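Local structure of ATP-dependent 6-phosphofructokinase isozyme 2 (Escherichia coli, 3UMO) at residues Val2-Leu7 with Ala261-Leu266; Thr56-Ala61 with Glu123-Ile128; Val144-Leu149 with Leu172-Ala177. The protein catalyses the magnesium-dependent transfer of a phosphate from ATP to fructose 6-phosphate, giving fructose 1,6-bisphosphate in the first committing step of glycolysis. All coordinates share one frame; numbering follows the deposited sequence.

The chain begins with strand 4-7, which opens contact 1 and becomes an inner strand of the parallel sheet. Its neighbour, strand 55-61, is joined to it by backbone hydrogen bonds of Thr6 and opens contact 2, a loop closed at 123-128 against the opposite face of the sheet from contact 1. Contact 3 follows in series, a short loop from 144-149 to 172-177 that pairs two helices. Only when helix 254-267 returns to Ile4 does contact 1 close, so this one long loop encloses both of the others and none cross. Together they show the ties of an alpha/beta/alpha sandwich: a helix on each face of the sheet, and helix against helix.

Contact 1: Val2-Leu7 with Ala261-Leu266; sequences VRIYTL and AMTLKL
In the three-layer alpha/beta core of the ribokinase family, an inner strand of the parallel sheet is covered by helix 254-267, and Ile4 on the strand meets Thr263 and Leu264 on the helix. The contact lies further along the helix whose first turn holds Asp256, the probable catalytic residue by similarity. The CA atoms of Ile4 and Thr263 are 8.0 Å apart, and the two branches of the isoleucine bridge the distance.

One branch is short: Ile4 CG2 comes against Thr263 CG2 at 3.6 Å, a snug methyl-to-methyl approach. The other is longer. With chi2 of Ile4 extended (167°), CD1 is carried past the threonine, 4.0 Å from Thr263 CG2, and ends 3.8 Å from Leu264 CD2. The threonine methyl therefore touches both methyls of the isoleucine, CG2 and CD1, whereas the leucine meets just one of them, its side chain lying at about a right angle to that of Ile4. Leu264 leaves its backbone heading away from the strand, yet CD2 swings back to make the touch.

The threonine's rotation is consistent with a polar anchor: OG1 is hydrogen-bonded to the carbonyl of Val259, one turn earlier in the helix. OG1 lies beside the backbone N (chi1 -64°), which leaves the methyl CG2 opposite N and turned to the strand. On the strand side, backbone bonds of Ile4 to Thr56 and of Tyr5 to Ile133 and Val135 hold the strand between its two neighbours.

No hydrogen bond crosses this buried interface. Its attraction is that of fitted methyl groups, and the hydroxyl of Thr263 is satisfied within its own helix, so that Thr263 meets Ile4 through its methyl.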
loop_
_atom_site.group_PDB
_atom_site.type_symbol
_atom_site.label_atom_id
_atom_site.label_comp_id
_atom_site.label_asym_id
_atom_site.label_seq_id
_atom_site.Cartn_x
_atom_site.Cartn_y
_atom_site.Cartn_z
ATOM N N VAL A 2 47.552 -5.175 4.924
ATOM C CA VAL A 2 47.313 -6.388 5.697
ATOM C C VAL A 2 46.119 -7.139 5.131
ATOM O O VAL A 2 45.359 -6.596 4.337
ATOM C CB VAL A 2 47.059 -6.075 7.184
ATOM C CG1 VAL A 2 48.322 -5.518 7.831
ATOM C CG2 VAL A 2 45.901 -5.104 7.333
ATOM N N ARG A 3 45.957 -8.392 5.536
ATOM C CA ARG A 3 44.840 -9.191 5.051
ATOM C C ARG A 3 43.528 -8.798 5.727
ATOM O O ARG A 3 43.516 -8.308 6.856
ATOM C CB ARG A 3 45.126 -10.679 5.249
ATOM C CG ARG A 3 46.383 -11.155 4.521
ATOM C CD ARG A 3 46.377 -12.661 4.389
ATOM N NE ARG A 3 45.043 -13.133 4.029
ATOM C CZ ARG A 3 44.714 -14.409 3.858
ATOM N NH1 ARG A 3 45.625 -15.361 4.016
ATOM N NH2 ARG A 3 43.469 -14.733 3.535
ATOM N N ILE A 4 42.424 -9.018 5.020
ATOM C CA ILE A 4 41.101 -8.669 5.525
ATOM C C ILE A 4 40.185 -9.886 5.574
ATOM O O ILE A 4 40.107 -10.661 4.614
ATOM C CB ILE A 4 40.449 -7.584 4.652
ATOM C CG1 ILE A 4 41.353 -6.352 4.586
ATOM C CG2 ILE A 4 39.074 -7.206 5.191
ATOM C CD1 ILE A 4 40.957 -5.358 3.497
ATOM N N TYR A 5 39.496 -10.048 6.699
ATOM C CA TYR A 5 38.524 -11.114 6.872
ATOM C C TYR A 5 37.199 -10.516 7.303
ATOM O O TYR A 5 37.164 -9.447 7.919
ATOM C CB TYR A 5 39.003 -12.101 7.940
ATOM C CG TYR A 5 40.286 -12.819 7.586
ATOM C CD1 TYR A 5 41.520 -12.230 7.823
ATOM C CD2 TYR A 5 40.259 -14.089 7.023
ATOM C CE1 TYR A 5 42.698 -12.884 7.495
ATOM C CE2 TYR A 5 41.431 -14.751 6.698
ATOM C CZ TYR A 5 42.643 -14.143 6.935
ATOM O OH TYR A 5 43.809 -14.802 6.620
ATOM N N THR A 6 36.102 -11.198 6.989
ATOM C CA THR A 6 34.811 -10.784 7.530
ATOM C C THR A 6 34.128 -11.947 8.233
ATOM O O THR A 6 34.413 -13.121 7.950
ATOM C CB THR A 6 33.855 -10.198 6.463
ATOM O OG1 THR A 6 33.323 -11.255 5.657
ATOM C CG2 THR A 6 34.561 -9.159 5.592
ATOM N N LEU A 7 33.238 -11.614 9.157
ATOM C CA LEU A 7 32.520 -12.626 9.915
ATOM C C LEU A 7 31.027 -12.350 9.866
ATOM O O LEU A 7 30.579 -11.257 10.233
ATOM C CB LEU A 7 33.004 -12.657 11.368
ATOM C CG LEU A 7 32.252 -13.643 12.261
ATOM C CD1 LEU A 7 32.462 -15.066 11.768
ATOM C CD2 LEU A 7 32.697 -13.500 13.714
ATOM N N ALA A 261 34.577 -0.201 1.888
ATOM C CA ALA A 261 35.487 0.871 1.490
ATOM C C ALA A 261 36.325 1.379 2.653
ATOM O O ALA A 261 37.532 1.617 2.510
ATOM C CB ALA A 261 34.710 2.020 0.869
ATOM N N MET A 262 35.688 1.588 3.800
ATOM C CA MET A 262 36.429 2.097 4.946
ATOM C C MET A 262 37.430 1.071 5.462
ATOM O O MET A 262 38.513 1.429 5.919
ATOM C CB MET A 262 35.484 2.578 6.053
ATOM C CG MET A 262 34.674 3.798 5.609
ATOM S SD MET A 262 33.821 4.643 6.947
ATOM C CE MET A 262 32.819 3.323 7.642
ATOM N N THR A 263 37.074 -0.206 5.356
ATOM C CA THR A 263 37.958 -1.294 5.755
ATOM C C THR A 263 39.232 -1.291 4.917
ATOM O O THR A 263 40.337 -1.439 5.443
ATOM C CB THR A 263 37.255 -2.656 5.605
ATOM O OG1 THR A 263 36.142 -2.722 6.505
ATOM C CG2 THR A 263 38.213 -3.794 5.913
ATOM N N LEU A 264 39.074 -1.134 3.608
ATOM C CA LEU A 264 40.227 -1.051 2.715
ATOM C C LEU A 264 41.118 0.134 3.059
ATOM O O LEU A 264 42.342 0.017 3.064
ATOM C CB LEU A 264 39.772 -0.957 1.259
ATOM C CG LEU A 264 39.359 -2.285 0.634
ATOM C CD1 LEU A 264 38.647 -2.044 -0.696
ATOM C CD2 LEU A 264 40.581 -3.176 0.440
ATOM N N LYS A 265 40.502 1.277 3.348
ATOM C CA LYS A 265 41.269 2.457 3.749
ATOM C C LYS A 265 41.977 2.220 5.071
ATOM O O LYS A 265 43.111 2.671 5.271
ATOM C CB LYS A 265 40.377 3.698 3.844
ATOM C CG LYS A 265 40.023 4.322 2.497
ATOM C CD LYS A 265 41.280 4.630 1.684
ATOM C CE LYS A 265 40.954 5.399 0.411
ATOM N NZ LYS A 265 42.173 5.618 -0.423
ATOM N N LEU A 266 41.310 1.512 5.977
ATOM C CA LEU A 266 41.893 1.217 7.284
ATOM C C LEU A 266 43.126 0.329 7.109
ATOM O O LEU A 266 44.150 0.522 7.774
ATOM C CB LEU A 266 40.854 0.550 8.188
ATOM C CG LEU A 266 40.988 0.730 9.705
ATOM C CD1 LEU A 266 41.778 -0.405 10.322
ATOM C CD2 LEU A 266 41.633 2.067 10.045
#

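Contact 2: Thr56-Ala61 with Glu123-Ile128; sequences TAIFPA and EQVLEI
Ile58 is the single strand residue that reaches across, and three residues of 123-128 receive it. Its short branch, CG2, rests 4.0 Å from Gln124 CB, so the glutamine takes part through the root of its side chain and not through its amide. The long branch, with chi2 of 171°, extends CD1 across to segment 123-128, where it lies 4.1 Å from Ile128 CD1 and 4.3 Å from Val125 CG2.

Behind this first shell, the polypeptide folds so that all three partners are within range of one isoleucine. Helix 115-125 supplies Gln124 and Val125, and a type I turn from Val125 to Ile128 then brings Ile128 round beside them. The turn is closed by Ile128 N donating to Val125 O at 3.0 Å. Further out, Ile58 also packs on Leu7 and Ile128 on Tyr5, both of strand 4-7, while Gln124 touches Ala81 in the strand on the other side of 55-61.

The contact thus joins segment 123-128 to strand 55-61 through aliphatic carbon alone: with carbon-carbon distances of 4.0 to 4.3 Å and no hydrogen bond across, van der Waals contact and the burial of apolar surface hold it.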
loop_
_atom_site.group_PDB
_atom_site.type_symbol
_atom_site.label_atom_id
_atom_site.label_comp_id
_atom_site.label_asym_id
_atom_site.label_seq_id
_atom_site.Cartn_x
_atom_site.Cartn_y
_atom_site.Cartn_z
ATOM N N THR A 56 38.348 -12.431 2.942
ATOM C CA THR A 56 37.843 -13.784 3.143
ATOM C C THR A 56 36.625 -13.767 4.054
ATOM O O THR A 56 36.698 -13.287 5.187
ATOM C CB THR A 56 38.918 -14.703 3.740
ATOM O OG1 THR A 56 40.023 -14.781 2.832
ATOM C CG2 THR A 56 38.363 -16.101 3.958
ATOM N N ALA A 57 35.509 -14.294 3.558
ATOM C CA ALA A 57 34.266 -14.329 4.328
ATOM C C ALA A 57 34.165 -15.591 5.180
ATOM O O ALA A 57 34.123 -16.702 4.652
ATOM C CB ALA A 57 33.064 -14.222 3.405
ATOM N N ILE A 58 34.100 -15.411 6.498
ATOM C CA ILE A 58 33.920 -16.530 7.419
ATOM C C ILE A 58 32.450 -16.569 7.818
ATOM O O ILE A 58 31.891 -15.541 8.203
ATOM C CB ILE A 58 34.779 -16.353 8.693
ATOM C CG1 ILE A 58 36.250 -16.133 8.328
ATOM C CG2 ILE A 58 34.623 -17.555 9.624
ATOM C CD1 ILE A 58 37.122 -15.725 9.510
ATOM N N PHE A 59 31.825 -17.741 7.715
ATOM C CA PHE A 59 30.405 -17.884 8.049
ATOM C C PHE A 59 29.978 -19.345 8.169
ATOM O O PHE A 59 30.605 -20.232 7.584
ATOM C CB PHE A 59 29.514 -17.157 7.020
ATOM C CG PHE A 59 29.673 -17.656 5.608
ATOM C CD1 PHE A 59 28.854 -18.665 5.117
ATOM C CD2 PHE A 59 30.630 -17.101 4.764
ATOM C CE1 PHE A 59 28.995 -19.130 3.811
ATOM C CE2 PHE A 59 30.779 -17.556 3.454
ATOM C CZ PHE A 59 29.959 -18.574 2.978
ATOM N N PRO A 60 28.907 -19.600 8.940
ATOM C CA PRO A 60 28.320 -20.939 8.988
ATOM C C PRO A 60 27.446 -21.166 7.763
ATOM O O PRO A 60 26.731 -20.255 7.330
ATOM C CB PRO A 60 27.449 -20.892 10.246
ATOM C CG PRO A 60 27.035 -19.450 10.354
ATOM C CD PRO A 60 28.217 -18.656 9.844
ATOM N N ALA A 61 27.505 -22.371 7.213
ATOM C CA ALA A 61 26.660 -22.733 6.087
ATOM C C ALA A 61 26.044 -24.102 6.346
ATOM O O ALA A 61 26.714 -25.012 6.839
ATOM C CB ALA A 61 27.470 -22.750 4.806
ATOM N N GLU A 123 37.289 -20.616 16.365
ATOM C CA GLU A 123 38.556 -21.246 15.987
ATOM C C GLU A 123 39.079 -20.686 14.663
ATOM O O GLU A 123 40.279 -20.434 14.523
ATOM C CB GLU A 123 38.402 -22.771 15.907
ATOM C CG GLU A 123 39.695 -23.517 15.637
ATOM C CD GLU A 123 39.523 -25.023 15.710
ATOM O OE1 GLU A 123 38.394 -25.509 15.475
ATOM O OE2 GLU A 123 40.516 -25.716 16.007
ATOM N N GLN A 124 38.176 -20.484 13.706
ATOM C CA GLN A 124 38.545 -19.904 12.415
ATOM C C GLN A 124 39.103 -18.495 12.587
ATOM O O GLN A 124 40.124 -18.141 11.997
ATOM C CB GLN A 124 37.344 -19.872 11.461
ATOM C CG GLN A 124 37.000 -21.222 10.837
ATOM C CD GLN A 124 38.177 -21.851 10.106
ATOM O OE1 GLN A 124 38.539 -23.000 10.364
ATOM N NE2 GLN A 124 38.778 -21.101 9.188
ATOM N N VAL A 125 38.423 -17.697 13.402
ATOM C CA VAL A 125 38.829 -16.316 13.643
ATOM C C VAL A 125 40.217 -16.229 14.272
ATOM O O VAL A 125 41.019 -15.379 13.897
ATOM C CB VAL A 125 37.808 -15.576 14.529
ATOM C CG1 VAL A 125 38.365 -14.240 14.998
ATOM C CG2 VAL A 125 36.509 -15.373 13.771
ATOM N N LEU A 126 40.506 -17.120 15.212
ATOM C CA LEU A 126 41.788 -17.078 15.907
ATOM C C LEU A 126 42.949 -17.643 15.080
ATOM O O LEU A 126 44.099 -17.651 15.532
ATOM C CB LEU A 126 41.681 -17.746 17.282
ATOM C CG LEU A 126 40.649 -17.047 18.178
ATOM C CD1 LEU A 126 40.591 -17.675 19.565
ATOM C CD2 LEU A 126 40.938 -15.547 18.270
ATOM N N GLU A 127 42.650 -18.100 13.868
ATOM C CA GLU A 127 43.696 -18.485 12.924
ATOM C C GLU A 127 44.145 -17.290 12.093
ATOM O O GLU A 127 45.129 -17.366 11.358
ATOM C CB GLU A 127 43.222 -19.621 12.016
ATOM C CG GLU A 127 43.050 -20.945 12.737
ATOM C CD GLU A 127 42.489 -22.030 11.843
ATOM O OE1 GLU A 127 42.329 -21.779 10.629
ATOM O OE2 GLU A 127 42.205 -23.135 12.356
ATOM N N ILE A 128 43.412 -16.186 12.208
ATOM C CA ILE A 128 43.782 -14.947 11.533
ATOM C C ILE A 128 45.078 -14.425 12.148
ATOM O O ILE A 128 45.258 -14.481 13.369
ATOM C CB ILE A 128 42.657 -13.896 11.655
ATOM C CG1 ILE A 128 41.423 -14.355 10.874
ATOM C CG2 ILE A 128 43.115 -12.544 11.162
ATOM C CD1 ILE A 128 40.173 -13.541 11.169
#

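Contact 3: Val144-Leu149 with Leu172-Ala177; sequences VKLEKL and LSAALA
The carbonyl oxygen of Ala174, whose methyl touches Leu146, is held by the hydroxyl of Thr150 through a hydrogen bond, and it receives a weak second one from Ala177 N at 3.3 Å. The Thr150 bond crosses between the helices, because Thr150 follows directly on Leu149 in helix 146-158 and so ties one helix to a backbone carbonyl of the other.

Around that polar link the packing is close. Ala174 CB lies 4.0 Å from Leu146 CB and 3.9 Å from Leu146 O, so the alanine methyl sits against the backbone and the root of the leucine. Leu146 CD2 also approaches the methyl, at 4.2 Å. Next along, CG of Leu149 stands opposite its backbone N (chi1 178°), and CD2 meets Ala175 CB at 4.3 Å. The small alanines let the chains come near, with the CA atoms of Leu146 and Ala174 6.0 Å apart.

Leu149 also leans on Ala171, and on the far side Leu172 packs against Leu194 of helix 188-195. Strands 133-137 and 162-166 are parallel neighbours joined through helix 146-158, and helix 169-175 joins 162-166 to strand 183-184, the next parallel neighbour, so the two helices are the connections of consecutive beta-alpha-beta units in the ribokinase-type alpha/beta domain.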
loop_
_atom_site.group_PDB
_atom_site.type_symbol
_atom_site.label_atom_id
_atom_site.label_comp_id
_atom_site.label_asym_id
_atom_site.label_seq_id
_atom_site.Cartn_x
_atom_site.Cartn_y
_atom_site.Cartn_z
ATOM N N VAL A 144 23.038 -17.911 20.071
ATOM C CA VAL A 144 24.294 -17.307 20.503
ATOM C C VAL A 144 24.074 -16.260 21.591
ATOM O O VAL A 144 23.488 -15.208 21.340
ATOM C CB VAL A 144 25.038 -16.649 19.328
ATOM C CG1 VAL A 144 26.408 -16.153 19.781
ATOM C CG2 VAL A 144 25.184 -17.630 18.172
ATOM N N LYS A 145 24.538 -16.554 22.802
ATOM C CA LYS A 145 24.444 -15.597 23.898
ATOM C C LYS A 145 25.330 -14.389 23.623
ATOM O O LYS A 145 26.421 -14.525 23.066
ATOM C CB LYS A 145 24.849 -16.252 25.220
ATOM C CG LYS A 145 23.830 -17.234 25.758
ATOM C CD LYS A 145 24.309 -17.858 27.061
ATOM C CE LYS A 145 23.158 -18.514 27.796
ATOM N NZ LYS A 145 22.333 -19.326 26.863
ATOM N N LEU A 146 24.857 -13.209 24.015
ATOM C CA LEU A 146 25.592 -11.970 23.782
ATOM C C LEU A 146 27.006 -12.041 24.349
ATOM O O LEU A 146 27.947 -11.518 23.751
ATOM C CB LEU A 146 24.844 -10.783 24.388
ATOM C CG LEU A 146 23.474 -10.446 23.795
ATOM C CD1 LEU A 146 22.722 -9.510 24.728
ATOM C CD2 LEU A 146 23.619 -9.826 22.414
ATOM N N GLU A 147 27.149 -12.706 25.493
ATOM C CA GLU A 147 28.451 -12.864 26.134
ATOM C C GLU A 147 29.460 -13.595 25.248
ATOM O O GLU A 147 30.660 -13.327 25.324
ATOM C CB GLU A 147 28.313 -13.571 27.491
ATOM C CG GLU A 147 27.553 -14.889 27.447
ATOM C CD GLU A 147 27.581 -15.626 28.777
ATOM O OE1 GLU A 147 28.540 -15.425 29.554
ATOM O OE2 GLU A 147 26.643 -16.408 29.047
ATOM N N LYS A 148 28.974 -14.505 24.405
ATOM C CA LYS A 148 29.848 -15.256 23.501
ATOM C C LYS A 148 30.396 -14.368 22.382
ATOM O O LYS A 148 31.513 -14.575 21.898
ATOM C CB LYS A 148 29.115 -16.465 22.906
ATOM C CG LYS A 148 28.637 -17.483 23.928
ATOM C CD LYS A 148 29.791 -18.103 24.706
ATOM C CE LYS A 148 30.656 -19.010 23.841
ATOM N NZ LYS A 148 31.834 -18.314 23.247
ATOM N N LEU A 149 29.602 -13.391 21.966
ATOM C CA LEU A 149 30.059 -12.428 20.975
ATOM C C LEU A 149 31.139 -11.544 21.584
ATOM O O LEU A 149 32.141 -11.239 20.942
ATOM C CB LEU A 149 28.897 -11.572 20.475
ATOM C CG LEU A 149 29.256 -10.491 19.457
ATOM C CD1 LEU A 149 29.853 -11.110 18.197
ATOM C CD2 LEU A 149 28.027 -9.657 19.118
ATOM N N LEU A 172 25.329 -5.020 19.145
ATOM C CA LEU A 172 26.266 -3.909 18.972
ATOM C C LEU A 172 26.848 -3.477 20.320
ATOM O O LEU A 172 28.055 -3.257 20.452
ATOM C CB LEU A 172 25.581 -2.727 18.275
ATOM C CG LEU A 172 26.440 -1.479 18.029
ATOM C CD1 LEU A 172 27.643 -1.799 17.143
ATOM C CD2 LEU A 172 25.602 -0.369 17.404
ATOM N N SER A 173 25.988 -3.357 21.324
ATOM C CA SER A 173 26.448 -3.006 22.662
ATOM C C SER A 173 27.406 -4.068 23.201
ATOM O O SER A 173 28.405 -3.748 23.843
ATOM C CB SER A 173 25.264 -2.835 23.616
ATOM O OG SER A 173 24.379 -1.829 23.154
ATOM N N ALA A 174 27.095 -5.331 22.931
ATOM C CA ALA A 174 27.906 -6.439 23.426
ATOM C C ALA A 174 29.259 -6.466 22.726
ATOM O O ALA A 174 30.272 -6.827 23.318
ATOM C CB ALA A 174 27.180 -7.762 23.225
ATOM N N ALA A 175 29.261 -6.074 21.457
ATOM C CA ALA A 175 30.478 -6.078 20.656
ATOM C C ALA A 175 31.423 -4.970 21.100
ATOM O O ALA A 175 32.633 -5.059 20.904
ATOM C CB ALA A 175 30.136 -5.929 19.175
ATOM N N LEU A 176 30.858 -3.924 21.694
ATOM C CA LEU A 176 31.626 -2.764 22.140
ATOM C C LEU A 176 31.892 -2.797 23.642
ATOM O O LEU A 176 32.477 -1.865 24.198
ATOM C CB LEU A 176 30.881 -1.474 21.797
ATOM C CG LEU A 176 31.063 -0.870 20.406
ATOM C CD1 LEU A 176 29.769 -0.232 19.950
ATOM C CD2 LEU A 176 32.181 0.165 20.425
ATOM N N ALA A 177 31.449 -3.863 24.299
ATOM C CA ALA A 177 31.590 -3.965 25.748
ATOM C C ALA A 177 33.056 -4.063 26.169
ATOM O O ALA A 177 33.442 -3.586 27.239
ATOM C CB ALA A 177 30.795 -5.151 26.279
#